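Local atomic coordinates of ESAT-6/WXG100 secretion system protein (Streptococcus gallolyticus, PDB entry 7JQE), a protein that is a membrane subunit of the bacterial type VIIb secretion system, whose elongated extracellular region probably takes part in the export of toxins and other proteins. Residues 361-375 with 384-396. Residues are numbered along the deposited sequence; the frame is centred on the assembly and turned at random.
Sequences YTFDSLSVGTHTITL and IPMTYTIYVTDTA. With EDO (1,2-ethanediol), chain K; EDO (1,2-ethanediol), chain I; EDO (1,2-ethanediol), chain C.
Tyr361 lays one ring face on Tyr388 in an offset stack, planes 7° apart and centroids 4.3 Å apart, while CD2 of Leu375 reaches the edge of the Tyr388 ring. Phe363 is sandwiched: Ile390 CG1 sits over the centre of one face, 3.6 Å from the centroid, CD1 of Ile373 covers the other toward the rim, and the Tyr388-Thr389 peptide borders the edge. With CG1 between its backbone N and carbonyl carbon (chi1 57°), Ile390 meets the ring with CG1, CG2 and CD1 together. Ser365 O lies over the His371 ring, whose NE2 donates in the ring plane to Ser367 O (2.8 Å), tying the 364-368 loop back onto the strand that follows. On the hairpin face turned away from Phe363 run threonines: Thr372 OG1 and Thr389 OG1 share a 2.8 Å hydrogen bond, and Thr387 OG1 donates to Ile373 O at 3.1 Å, above the carbonyl plane. That oxygen also accepts a bond from Tyr388 N, so two donors hold it. Paired backbone bonds from Gly369-Val392 to Leu375-Met386 join the strands of beta hairpin 369-392, with strand 361-363 of a second antiparallel sheet packed across its aromatic and aliphatic face, a beta-sandwich-like layering.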
ATOM      1  N   TYR A 361       6.348  60.195  21.143  1.00 74.41           N
ATOM      2  CA  TYR A 361       7.053  59.058  21.710  1.00 73.36           C
ATOM      3  C   TYR A 361       7.309  58.031  20.618  1.00 77.51           C
ATOM      4  O   TYR A 361       6.521  57.880  19.681  1.00 73.52           O
ATOM      5  CB  TYR A 361       6.285  58.426  22.886  1.00 63.80           C
ATOM      6  CG  TYR A 361       4.929  57.841  22.555  1.00 75.38           C
ATOM      7  CD1 TYR A 361       4.812  56.579  21.972  1.00 71.96           C
ATOM      8  CD2 TYR A 361       3.763  58.531  22.861  1.00 67.62           C
ATOM      9  CE1 TYR A 361       3.570  56.036  21.684  1.00 61.65           C
ATOM     10  CE2 TYR A 361       2.518  57.997  22.580  1.00 61.56           C
ATOM     11  CZ  TYR A 361       2.426  56.749  21.994  1.00 72.35           C
ATOM     12  OH  TYR A 361       1.184  56.222  21.716  1.00 69.46           O
ATOM     13  N   THR A 362       8.438  57.338  20.745  1.00 79.79           N
ATOM     14  CA  THR A 362       8.903  56.402  19.728  1.00 73.49           C
ATOM     15  C   THR A 362       9.487  55.189  20.438  1.00 74.37           C
ATOM     16  O   THR A 362      10.501  55.306  21.133  1.00 78.93           O
ATOM     17  CB  THR A 362       9.943  57.053  18.813  1.00 72.56           C
ATOM     18  OG1 THR A 362       9.363  58.187  18.157  1.00 65.24           O
ATOM     19  CG2 THR A 362      10.433  56.058  17.768  1.00 69.94           C
ATOM     20  N   PHE A 363       8.851  54.033  20.271  1.00 67.34           N
ATOM     21  CA  PHE A 363       9.419  52.800  20.799  1.00 67.73           C
ATOM     22  C   PHE A 363      10.801  52.570  20.200  1.00 71.05           C
ATOM     23  O   PHE A 363      11.121  53.064  19.116  1.00 71.21           O
ATOM     24  CB  PHE A 363       8.499  51.612  20.507  1.00 58.55           C
ATOM     25  CG  PHE A 363       7.181  51.677  21.227  1.00 64.69           C
ATOM     26  CD1 PHE A 363       6.050  52.156  20.588  1.00 64.53           C
ATOM     27  CD2 PHE A 363       7.076  51.272  22.546  1.00 63.92           C
ATOM     28  CE1 PHE A 363       4.835  52.228  21.254  1.00 61.68           C
ATOM     29  CE2 PHE A 363       5.864  51.341  23.218  1.00 58.91           C
ATOM     30  CZ  PHE A 363       4.744  51.820  22.571  1.00 57.02           C
ATOM     31  N   ASP A 364      11.636  51.826  20.930  1.00 77.55           N
ATOM     32  CA  ASP A 364      13.012  51.636  20.483  1.00 87.20           C
ATOM     33  C   ASP A 364      13.096  50.713  19.272  1.00 80.58           C
ATOM     34  O   ASP A 364      14.032  50.833  18.472  1.00 75.49           O
ATOM     35  CB  ASP A 364      13.876  51.104  21.631  1.00101.98           C
ATOM     36  CG  ASP A 364      13.389  49.767  22.167  1.00116.31           C
ATOM     37  OD1 ASP A 364      12.427  49.200  21.605  1.00120.61           O
ATOM     38  OD2 ASP A 364      13.976  49.282  23.159  1.00121.87           O
ATOM     39  N   SER A 365      12.140  49.799  19.112  1.00 79.98           N
ATOM     40  CA  SER A 365      12.147  48.894  17.969  1.00 84.70           C
ATOM     41  C   SER A 365      10.739  48.366  17.739  1.00 77.90           C
ATOM     42  O   SER A 365       9.849  48.516  18.582  1.00 72.83           O
ATOM     43  CB  SER A 365      13.129  47.733  18.173  1.00 88.06           C
ATOM     44  OG  SER A 365      12.570  46.728  19.001  1.00 87.99           O
ATOM     45  N   LEU A 366      10.551  47.746  16.572  1.00 76.90           N
ATOM     46  CA  LEU A 366       9.321  47.046  16.221  1.00 73.22           C
ATOM     47  C   LEU A 366       9.503  45.531  16.218  1.00 70.78           C
ATOM     48  O   LEU A 366       8.728  44.819  15.572  1.00 75.42           O
ATOM     49  CB  LEU A 366       8.808  47.510  14.855  1.00 68.65           C
ATOM     50  CG  LEU A 366       8.184  48.903  14.721  1.00 68.36           C
ATOM     51  CD1 LEU A 366       7.761  49.155  13.281  1.00 57.90           C
ATOM     52  CD2 LEU A 366       7.000  49.072  15.663  1.00 67.52           C
ATOM     53  N   SER A 367      10.511  45.025  16.925  1.00 63.65           N
ATOM     54  CA  SER A 367      10.773  43.594  16.930  1.00 67.28           C
ATOM     55  C   SER A 367       9.629  42.837  17.601  1.00 68.50           C
ATOM     56  O   SER A 367       8.774  43.415  18.280  1.00 63.11           O
ATOM     57  CB  SER A 367      12.094  43.294  17.639  1.00 66.87           C
ATOM     58  OG  SER A 367      12.069  43.758  18.976  1.00 76.84           O
ATOM     59  N   VAL A 368       9.628  41.516  17.398  1.00 68.11           N
ATOM     60  CA  VAL A 368       8.553  40.675  17.912  1.00 55.36           C
ATOM     61  C   VAL A 368       8.545  40.708  19.434  1.00 64.17           C
ATOM     62  O   VAL A 368       9.596  40.635  20.086  1.00 65.15           O
ATOM     63  CB  VAL A 368       8.705  39.236  17.387  1.00 67.95           C
ATOM     64  CG1 VAL A 368       7.586  38.346  17.920  1.00 48.25           C
ATOM     65  CG2 VAL A 368       8.719  39.227  15.863  1.00 61.67           C
ATOM     66  N   GLY A 369       7.354  40.819  20.008  1.00 63.86           N
ATOM     67  CA  GLY A 369       7.179  40.901  21.444  1.00 61.77           C
ATOM     68  C   GLY A 369       6.468  42.177  21.857  1.00 68.00           C
ATOM     69  O   GLY A 369       6.042  42.986  21.034  1.00 63.57           O
ATOM     70  N   THR A 370       6.344  42.340  23.172  1.00 71.65           N
ATOM     71  CA  THR A 370       5.657  43.487  23.755  1.00 74.26           C
ATOM     72  C   THR A 370       6.659  44.593  24.044  1.00 78.07           C
ATOM     73  O   THR A 370       7.726  44.339  24.614  1.00 86.70           O
ATOM     74  CB  THR A 370       4.927  43.097  25.042  1.00 73.61           C
ATOM     75  OG1 THR A 370       3.924  42.118  24.750  1.00 82.82           O
ATOM     76  CG2 THR A 370       4.262  44.310  25.658  1.00 73.39           C
ATOM     77  N   HIS A 371       6.316  45.816  23.649  1.00 71.56           N
ATOM     78  CA  HIS A 371       7.142  46.988  23.900  1.00 64.65           C
ATOM     79  C   HIS A 371       6.365  47.973  24.758  1.00 68.98           C
ATOM     80  O   HIS A 371       5.179  48.221  24.513  1.00 64.41           O
ATOM     81  CB  HIS A 371       7.572  47.650  22.588  1.00 65.01           C
ATOM     82  CG  HIS A 371       8.404  46.765  21.716  1.00 69.30           C
ATOM     83  ND1 HIS A 371       9.782  46.780  21.738  1.00 73.30           N
ATOM     84  CD2 HIS A 371       8.054  45.828  20.803  1.00 66.72           C
ATOM     85  CE1 HIS A 371      10.244  45.895  20.874  1.00 68.48           C
ATOM     86  NE2 HIS A 371       9.217  45.304  20.292  1.00 66.25           N
ATOM     87  N   THR A 372       7.039  48.532  25.765  1.00 72.27           N
ATOM     88  CA  THR A 372       6.413  49.451  26.708  1.00 67.38           C
ATOM     89  C   THR A 372       7.310  50.656  26.937  1.00 65.90           C
ATOM     90  O   THR A 372       8.499  50.504  27.232  1.00 63.71           O
ATOM     91  CB  THR A 372       6.116  48.768  28.049  1.00 71.26           C
ATOM     92  OG1 THR A 372       4.999  47.883  27.901  1.00 82.83           O
ATOM     93  CG2 THR A 372       5.790  49.807  29.107  1.00 79.21           C
ATOM     94  N   ILE A 373       6.733  51.847  26.806  1.00 66.14           N
ATOM     95  CA  ILE A 373       7.391  53.099  27.159  1.00 67.76           C
ATOM     96  C   ILE A 373       6.809  53.583  28.476  1.00 70.73           C
ATOM     97  O   ILE A 373       5.585  53.569  28.661  1.00 73.35           O
ATOM     98  CB  ILE A 373       7.201  54.161  26.062  1.00 67.38           C
ATOM     99  CG1 ILE A 373       7.988  53.799  24.803  1.00 69.28           C
ATOM    100  CG2 ILE A 373       7.607  55.534  26.575  1.00 73.60           C
ATOM    101  CD1 ILE A 373       7.846  54.824  23.693  1.00 68.23           C
ATOM    102  N   THR A 374       7.678  54.009  29.393  1.00 73.30           N
ATOM    103  CA  THR A 374       7.253  54.630  30.641  1.00 74.84           C
ATOM    104  C   THR A 374       8.006  55.934  30.844  1.00 74.82           C
ATOM    105  O   THR A 374       9.208  56.020  30.573  1.00 79.06           O
ATOM    106  CB  THR A 374       7.488  53.722  31.861  1.00 77.37           C
ATOM    107  OG1 THR A 374       8.893  53.490  32.031  1.00 86.04           O
ATOM    108  CG2 THR A 374       6.770  52.398  31.694  1.00 67.85           C
ATOM    109  N   LEU A 375       7.295  56.947  31.328  1.00 84.46           N
ATOM    110  CA  LEU A 375       7.910  58.224  31.661  1.00 80.23           C
ATOM    111  C   LEU A 375       7.129  58.873  32.791  1.00 77.63           C
ATOM    112  O   LEU A 375       6.073  58.387  33.209  1.00 74.06           O
ATOM    113  CB  LEU A 375       7.956  59.167  30.457  1.00 82.29           C
ATOM    114  CG  LEU A 375       6.584  59.593  29.928  1.00 80.85           C
ATOM    115  CD1 LEU A 375       6.550  61.082  29.631  1.00 69.22           C
ATOM    116  CD2 LEU A 375       6.230  58.780  28.686  1.00 66.44           C
ATOM    117  N   ILE A 384       2.942  62.886  37.039  1.00 74.64           N
ATOM    118  CA  ILE A 384       1.942  61.943  36.559  1.00 81.15           C
ATOM    119  C   ILE A 384       2.667  60.848  35.774  1.00 77.07           C
ATOM    120  O   ILE A 384       3.231  61.124  34.707  1.00 74.16           O
ATOM    121  CB  ILE A 384       0.880  62.637  35.698  1.00 86.65           C
ATOM    122  CG1 ILE A 384       0.351  63.878  36.431  1.00 90.25           C
ATOM    123  CG2 ILE A 384      -0.241  61.671  35.349  1.00 71.08           C
ATOM    124  CD1 ILE A 384      -1.097  64.197  36.143  1.00 93.83           C
ATOM    125  N   PRO A 385       2.687  59.608  36.264  1.00 79.22           N
ATOM    126  CA  PRO A 385       3.332  58.535  35.502  1.00 74.31           C
ATOM    127  C   PRO A 385       2.518  58.192  34.267  1.00 74.01           C
ATOM    128  O   PRO A 385       1.286  58.215  34.289  1.00 75.41           O
ATOM    129  CB  PRO A 385       3.357  57.368  36.495  1.00 70.29           C
ATOM    130  CG  PRO A 385       2.151  57.594  37.337  1.00 72.59           C
ATOM    131  CD  PRO A 385       2.040  59.101  37.487  1.00 80.45           C
HETATM  132  N   MSE A 386       3.216  57.872  33.182  1.00 78.96           N
HETATM  133  CA  MSE A 386       2.540  57.498  31.944  1.00 74.61           C
HETATM  134  C   MSE A 386       3.242  56.349  31.237  1.00 74.12           C
HETATM  135  O   MSE A 386       4.458  56.191  31.344  1.00 69.71           O
HETATM  136  CB  MSE A 386       2.436  58.704  31.018  1.00 80.09           C
HETATM  137  CG  MSE A 386       1.824  59.905  31.709  1.00 93.90           C
HETATM  138 SE   MSE A 386       1.062  61.214  30.491  1.00116.90          SE
HETATM  139  CE  MSE A 386       2.695  61.901  29.666  1.00113.18           C
ATOM    140  N   THR A 387       2.463  55.550  30.509  1.00 70.70           N
ATOM    141  CA  THR A 387       2.980  54.353  29.865  1.00 70.86           C
ATOM    142  C   THR A 387       2.197  54.084  28.589  1.00 69.03           C
ATOM    143  O   THR A 387       1.003  54.385  28.500  1.00 73.64           O
ATOM    144  CB  THR A 387       2.892  53.139  30.795  1.00 74.67           C
ATOM    145  OG1 THR A 387       3.367  51.973  30.112  1.00 78.61           O
ATOM    146  CG2 THR A 387       1.449  52.913  31.235  1.00 61.65           C
ATOM    147  N   TYR A 388       2.886  53.516  27.601  1.00 71.02           N
ATOM    148  CA  TYR A 388       2.271  53.095  26.351  1.00 67.62           C
ATOM    149  C   TYR A 388       2.887  51.771  25.933  1.00 64.84           C
ATOM    150  O   TYR A 388       4.067  51.516  26.183  1.00 71.18           O
ATOM    151  CB  TYR A 388       2.454  54.144  25.247  1.00 64.45           C
ATOM    152  CG  TYR A 388       2.042  55.526  25.682  1.00 71.99           C
ATOM    153  CD1 TYR A 388       0.704  55.896  25.701  1.00 73.41           C
ATOM    154  CD2 TYR A 388       2.987  56.454  26.097  1.00 75.35           C
ATOM    155  CE1 TYR A 388       0.320  57.153  26.111  1.00 74.71           C
ATOM    156  CE2 TYR A 388       2.611  57.716  26.510  1.00 74.71           C
ATOM    157  CZ  TYR A 388       1.276  58.059  26.513  1.00 72.86           C
ATOM    158  OH  TYR A 388       0.890  59.309  26.923  1.00 67.27           O
ATOM    159  N   THR A 389       2.078  50.925  25.302  1.00 70.55           N
ATOM    160  CA  THR A 389       2.505  49.578  24.954  1.00 62.03           C
ATOM    161  C   THR A 389       2.034  49.228  23.552  1.00 60.29           C
ATOM    162  O   THR A 389       0.964  49.657  23.113  1.00 56.97           O
ATOM    163  CB  THR A 389       1.965  48.541  25.945  1.00 57.91           C
ATOM    164  OG1 THR A 389       2.443  48.842  27.261  1.00 73.84           O
ATOM    165  CG2 THR A 389       2.429  47.146  25.554  1.00 66.12           C
ATOM    166  N   ILE A 390       2.855  48.445  22.852  1.00 59.39           N
ATOM    167  CA  ILE A 390       2.469  47.845  21.582  1.00 65.68           C
ATOM    168  C   ILE A 390       2.925  46.390  21.567  1.00 68.45           C
ATOM    169  O   ILE A 390       3.878  46.003  22.249  1.00 62.07           O
ATOM    170  CB  ILE A 390       3.036  48.607  20.363  1.00 61.56           C
ATOM    171  CG1 ILE A 390       4.560  48.704  20.447  1.00 60.77           C
ATOM    172  CG2 ILE A 390       2.402  49.984  20.261  1.00 58.94           C
ATOM    173  CD1 ILE A 390       5.214  49.028  19.121  1.00 60.55           C
ATOM    174  N   TYR A 391       2.230  45.583  20.777  1.00 66.69           N
ATOM    175  CA  TYR A 391       2.443  44.142  20.726  1.00 70.79           C
ATOM    176  C   TYR A 391       2.756  43.767  19.283  1.00 62.61           C
ATOM    177  O   TYR A 391       1.899  43.906  18.404  1.00 60.04           O
ATOM    178  CB  TYR A 391       1.209  43.402  21.239  1.00 79.39           C
ATOM    179  CG  TYR A 391      -0.079  43.960  20.671  1.00104.36           C
ATOM    180  CD1 TYR A 391      -0.655  43.413  19.526  1.00109.19           C
ATOM    181  CD2 TYR A 391      -0.707  45.050  21.266  1.00113.00           C
ATOM    182  CE1 TYR A 391      -1.829  43.929  18.996  1.00110.33           C
ATOM    183  CE2 TYR A 391      -1.884  45.572  20.744  1.00115.32           C
ATOM    184  CZ  TYR A 391      -2.438  45.009  19.609  1.00112.27           C
ATOM    185  OH  TYR A 391      -3.604  45.525  19.086  1.00108.11           O
ATOM    186  N   VAL A 392       3.987  43.333  19.031  1.00 62.81           N
ATOM    187  CA  VAL A 392       4.369  42.825  17.719  1.00 65.09           C
ATOM    188  C   VAL A 392       4.248  41.309  17.774  1.00 67.79           C
ATOM    189  O   VAL A 392       5.070  40.637  18.401  1.00 69.06           O
ATOM    190  CB  VAL A 392       5.788  43.254  17.330  1.00 63.06           C
ATOM    191  CG1 VAL A 392       6.087  42.820  15.901  1.00 53.47           C
ATOM    192  CG2 VAL A 392       5.951  44.758  17.485  1.00 67.69           C
ATOM    193  N   THR A 393       3.212  40.772  17.140  1.00 66.57           N
ATOM    194  CA  THR A 393       2.968  39.339  17.169  1.00 64.30           C
ATOM    195  C   THR A 393       3.638  38.659  15.981  1.00 70.65           C
ATOM    196  O   THR A 393       3.874  39.272  14.936  1.00 61.81           O
ATOM    197  CB  THR A 393       1.470  39.035  17.167  1.00 64.59           C
ATOM    198  OG1 THR A 393       0.921  39.346  15.881  1.00 64.65           O
ATOM    199  CG2 THR A 393       0.759  39.867  18.226  1.00 71.96           C
ATOM    200  N   ASP A 394       3.943  37.372  16.161  1.00 74.46           N
ATOM    201  CA  ASP A 394       4.661  36.573  15.173  1.00 76.72           C
ATOM    202  C   ASP A 394       3.899  35.303  14.818  1.00 71.56           C
ATOM    203  O   ASP A 394       4.502  34.337  14.346  1.00 75.90           O
ATOM    204  CB  ASP A 394       6.054  36.214  15.698  1.00 82.35           C
ATOM    205  CG  ASP A 394       7.051  35.976  14.593  1.00 84.21           C
ATOM    206  OD1 ASP A 394       6.650  36.028  13.410  1.00 89.44           O
ATOM    207  OD2 ASP A 394       8.240  35.753  14.911  1.00 82.01           O
ATOM    208  N   THR A 395       2.585  35.286  15.035  1.00 60.20           N
ATOM    209  CA  THR A 395       1.801  34.062  14.988  1.00 53.96           C
ATOM    210  C   THR A 395       0.782  34.051  13.852  1.00 62.54           C
ATOM    211  O   THR A 395      -0.144  33.231  13.866  1.00 58.26           O
ATOM    212  CB  THR A 395       1.093  33.855  16.325  1.00 58.59           C
ATOM    213  OG1 THR A 395       0.221  34.966  16.576  1.00 57.35           O
ATOM    214  CG2 THR A 395       2.111  33.746  17.452  1.00 43.32           C
ATOM    215  N   ALA A 396       0.930  34.942  12.867  1.00 54.11           N
ATOM    216  CA  ALA A 396      -0.043  35.003  11.781  1.00 54.16           C
ATOM    217  C   ALA A 396      -0.008  33.733  10.939  1.00 57.71           C
ATOM    218  O   ALA A 396      -1.053  33.153  10.627  1.00 56.57           O
ATOM    219  CB  ALA A 396       0.219  36.228  10.908  1.00 50.10           C
TER
HETATM  220  C1  EDO K 710      11.972  45.936  24.257  1.00115.11           C
HETATM  221  O1  EDO K 710      11.802  47.341  24.479  1.00116.23           O
HETATM  222  C2  EDO K 710      13.406  45.649  23.822  1.00114.41           C
HETATM  223  O2  EDO K 710      13.677  46.297  22.572  1.00115.64           O
HETATM  224  C1  EDO I 708      -1.556  52.167  24.560  1.00 82.17           C
HETATM  225  O1  EDO I 708      -0.831  52.201  25.795  1.00 85.81           O
HETATM  226  C2  EDO I 708      -0.641  52.594  23.417  1.00 85.98           C
HETATM  227  O2  EDO I 708      -1.242  52.244  22.163  1.00 94.55           O
HETATM  228  C1  EDO C 702       6.887  32.469  12.582  1.00 67.25           C
HETATM  229  O1  EDO C 702       5.507  32.382  12.965  1.00 56.34           O
HETATM  230  C2  EDO C 702       7.686  31.356  13.253  1.00 78.83           C
HETATM  231  O2  EDO C 702       7.117  30.079  12.927  1.00 73.67           O